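PDB 1VKF: glycerol uptake operon antiterminator-related protein from Thermotoga maritima, which is of unproven function but is probably a glycerol-3-phosphate-responsive antiterminator that regulates transcription of glycerol uptake genes. Local coordinates for residues 33-38 with 55-60. Residues are numbered along the deposited sequence; the frame is centred on the assembly and turned at random.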
ATOM      1  N   ASP A  33       9.616   7.846   4.911  1.00  8.05           N
ATOM      2  CA  ASP A  33      10.202   6.708   5.592  1.00  9.78           C
ATOM      3  C   ASP A  33       9.657   5.373   5.071  1.00  6.58           C
ATOM      4  O   ASP A  33      10.356   4.334   5.149  1.00  8.41           O
ATOM      5  CB  ASP A  33       9.905   6.768   7.101  1.00 11.29           C
ATOM      6  CG  ASP A  33      10.621   7.900   7.804  1.00 20.53           C
ATOM      7  OD1 ASP A  33      11.761   8.240   7.443  1.00 23.16           O
ATOM      8  OD2 ASP A  33      10.085   8.503   8.737  1.00 29.84           O
ATOM      9  N   VAL A  34       8.431   5.398   4.564  1.00  6.70           N
ATOM     10  CA  VAL A  34       7.749   4.208   4.080  1.00  6.12           C
ATOM     11  C   VAL A  34       7.678   4.251   2.541  1.00  7.19           C
ATOM     12  O   VAL A  34       7.277   5.266   1.940  1.00  9.53           O
ATOM     13  CB  VAL A  34       6.374   4.036   4.664  1.00  8.61           C
ATOM     14  CG1 VAL A  34       5.688   2.755   4.149  1.00 11.95           C
ATOM     15  CG2 VAL A  34       6.478   3.973   6.187  1.00 11.17           C
ATOM     16  N   VAL A  35       7.954   3.113   1.915  1.00  7.38           N
ATOM     17  CA  VAL A  35       7.921   3.004   0.474  1.00  7.55           C
ATOM     18  C   VAL A  35       6.963   1.875   0.108  1.00 10.02           C
ATOM     19  O   VAL A  35       7.067   0.783   0.663  1.00  7.24           O
ATOM     20  CB  VAL A  35       9.326   2.684  -0.140  1.00  8.23           C
ATOM     21  CG1 VAL A  35       9.240   2.356  -1.622  1.00 13.72           C
ATOM     22  CG2 VAL A  35      10.278   3.854   0.001  1.00 11.14           C
ATOM     23  N   PHE A  36       6.073   2.148  -0.857  1.00  8.78           N
ATOM     24  CA  PHE A  36       5.290   1.105  -1.496  1.00  7.06           C
ATOM     25  C   PHE A  36       5.868   0.836  -2.852  1.00  8.03           C
ATOM     26  O   PHE A  36       5.853   1.711  -3.710  1.00  8.96           O
ATOM     27  CB  PHE A  36       3.822   1.541  -1.611  1.00  8.91           C
ATOM     28  CG  PHE A  36       3.048   1.481  -0.352  1.00  7.96           C
ATOM     29  CD1 PHE A  36       3.610   1.135   0.850  1.00  8.72           C
ATOM     30  CD2 PHE A  36       1.705   1.844  -0.365  1.00 11.30           C
ATOM     31  CE1 PHE A  36       2.823   1.040   1.980  1.00  8.70           C
ATOM     32  CE2 PHE A  36       0.940   1.777   0.761  1.00 13.44           C
ATOM     33  CZ  PHE A  36       1.498   1.392   1.928  1.00 11.71           C
ATOM     34  N   LEU A  37       6.461  -0.343  -3.060  1.00  7.73           N
ATOM     35  CA  LEU A  37       7.042  -0.701  -4.369  1.00  5.29           C
ATOM     36  C   LEU A  37       5.943  -1.338  -5.191  1.00  8.50           C
ATOM     37  O   LEU A  37       5.436  -2.421  -4.881  1.00  8.22           O
ATOM     38  CB  LEU A  37       8.181  -1.700  -4.167  1.00  5.61           C
ATOM     39  CG  LEU A  37       8.866  -2.190  -5.418  1.00  9.03           C
ATOM     40  CD1 LEU A  37       9.425  -1.072  -6.245  1.00 12.04           C
ATOM     41  CD2 LEU A  37       9.923  -3.221  -5.029  1.00 10.44           C
ATOM     42  N   LEU A  38       5.494  -0.631  -6.222  1.00  7.57           N
ATOM     43  CA  LEU A  38       4.267  -0.992  -6.898  1.00  8.81           C
ATOM     44  C   LEU A  38       4.457  -1.825  -8.159  1.00 10.01           C
ATOM     45  O   LEU A  38       3.459  -2.337  -8.701  1.00 12.12           O
ATOM     46  CB  LEU A  38       3.475   0.263  -7.241  1.00 11.46           C
ATOM     47  CG  LEU A  38       3.048   1.056  -5.995  1.00 10.60           C
ATOM     48  CD1 LEU A  38       2.200   2.218  -6.464  1.00 19.59           C
ATOM     49  CD2 LEU A  38       2.272   0.217  -4.990  1.00 12.20           C
ATOM     50  N   ARG A  55      18.543   2.282   2.037  1.00  6.33           N
ATOM     51  CA  ARG A  55      18.165   3.685   2.291  1.00  7.51           C
ATOM     52  C   ARG A  55      17.408   3.851   3.597  1.00  9.08           C
ATOM     53  O   ARG A  55      16.983   4.951   3.920  1.00 13.51           O
ATOM     54  CB  ARG A  55      17.386   4.268   1.153  1.00  9.70           C
ATOM     55  CG  ARG A  55      18.199   4.554  -0.085  1.00 10.08           C
ATOM     56  CD  ARG A  55      17.393   4.855  -1.247  1.00 17.81           C
ATOM     57  NE  ARG A  55      18.152   5.064  -2.484  1.00 21.88           N
ATOM     58  CZ  ARG A  55      17.879   6.039  -3.341  1.00 21.64           C
ATOM     59  NH1 ARG A  55      16.934   6.911  -3.059  1.00 20.20           N
ATOM     60  NH2 ARG A  55      18.560   6.159  -4.468  1.00 26.70           N
ATOM     61  N   GLY A  56      17.228   2.773   4.350  1.00  8.58           N
ATOM     62  CA  GLY A  56      16.596   2.844   5.646  1.00 10.27           C
ATOM     63  C   GLY A  56      15.072   2.884   5.603  1.00 11.06           C
ATOM     64  O   GLY A  56      14.440   3.264   6.564  1.00 11.34           O
ATOM     65  N   LYS A  57      14.487   2.507   4.474  1.00  8.61           N
ATOM     66  CA  LYS A  57      13.042   2.542   4.311  1.00  8.39           C
ATOM     67  C   LYS A  57      12.368   1.265   4.803  1.00  9.99           C
ATOM     68  O   LYS A  57      12.947   0.183   4.741  1.00 11.02           O
ATOM     69  CB  LYS A  57      12.692   2.733   2.862  1.00  8.70           C
ATOM     70  CG  LYS A  57      13.329   3.962   2.195  1.00  9.96           C
ATOM     71  CD  LYS A  57      13.203   5.249   2.978  1.00  9.43           C
ATOM     72  CE  LYS A  57      13.907   6.473   2.361  1.00 10.73           C
ATOM     73  NZ  LYS A  57      13.683   7.684   3.174  1.00  7.42           N
ATOM     74  N   THR A  58      11.142   1.418   5.251  1.00  8.59           N
ATOM     75  CA  THR A  58      10.218   0.310   5.419  1.00  9.11           C
ATOM     76  C   THR A  58       9.529   0.131   4.089  1.00  7.95           C
ATOM     77  O   THR A  58       8.970   1.102   3.536  1.00  6.95           O
ATOM     78  CB  THR A  58       9.181   0.658   6.509  1.00 11.55           C
ATOM     79  OG1 THR A  58       9.851   0.795   7.755  1.00 12.37           O
ATOM     80  CG2 THR A  58       8.151  -0.476   6.727  1.00 10.10           C
ATOM     81  N   VAL A  59       9.531  -1.095   3.583  1.00  7.28           N
ATOM     82  CA  VAL A  59       9.066  -1.346   2.218  1.00  6.75           C
ATOM     83  C   VAL A  59       7.956  -2.397   2.189  1.00  9.24           C
ATOM     84  O   VAL A  59       8.146  -3.520   2.638  1.00  9.65           O
ATOM     85  CB  VAL A  59      10.212  -1.775   1.252  1.00  8.32           C
ATOM     86  CG1 VAL A  59       9.700  -1.907  -0.176  1.00 10.71           C
ATOM     87  CG2 VAL A  59      11.354  -0.819   1.306  1.00 10.14           C
ATOM     88  N   PHE A  60       6.793  -1.992   1.674  1.00  6.68           N
ATOM     89  CA  PHE A  60       5.711  -2.891   1.340  1.00  8.43           C
ATOM     90  C   PHE A  60       5.705  -3.083  -0.180  1.00  9.99           C
ATOM     91  O   PHE A  60       6.001  -2.159  -0.974  1.00 10.30           O
ATOM     92  CB  PHE A  60       4.342  -2.358   1.852  1.00  6.54           C
ATOM     93  CG  PHE A  60       4.138  -2.524   3.298  1.00  9.27           C
ATOM     94  CD1 PHE A  60       4.925  -1.845   4.219  1.00 12.38           C
ATOM     95  CD2 PHE A  60       3.161  -3.349   3.707  1.00  5.83           C
ATOM     96  CE1 PHE A  60       4.716  -2.032   5.575  1.00 14.37           C
ATOM     97  CE2 PHE A  60       2.913  -3.536   5.095  1.00  6.21           C
ATOM     98  CZ  PHE A  60       3.720  -2.892   5.992  1.00 10.07           C
TER
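Phe36 and Phe60 stand side by side on one face of a parallel strand pair, both pointing the same way. Their contact is oblique: the planes are inclined at 55° with ring centroids 5.9 Å apart. CD1 and CE1 of Phe36 both reach the CB of Phe60, and Phe36 CD1 lies 3.7 Å from Phe60 CB. Both rings have CG beside the backbone N, but the second torsion differs, 4° in Phe36 against 65° in Phe60, which turns the planes apart. Ile88 of the next strand touches both rings, and Phe14 packs edge-to-face with Phe60. Val35 and Val59 lie on the reverse face, against Leu52 of helix 45-54, and Leu37 reaches Leu45 of the same helix; CB of Val35 sits 4.3 Å from CG2 of Val59. The CG2 branch of Val35 meets the bent start of the Lys57 chain, 3.8 Å from its CG. From there the chain extends past the Asp33 carbonyl, and its NZ is held by the carbonyls of Ile30 and Pro32.

The backbones bond in parallel fashion, Val35 N giving its hydrogen to Thr58 O (2.8 Å). Val35 O in turn accepts from Phe60 N (3.0 Å). Thr58 N to Asp33 O and Leu37 N to Phe60 O extend the pattern at the two ends. Helix 45-54 closes at Gly56 in a Schellman motif, and the chain re-enters the sheet. This is a beta-alpha-beta crossover of a TIM-type barrel, with the phenylalanines facing inward, Phe36 close to a bound citrate, and the valines packed beneath the helix.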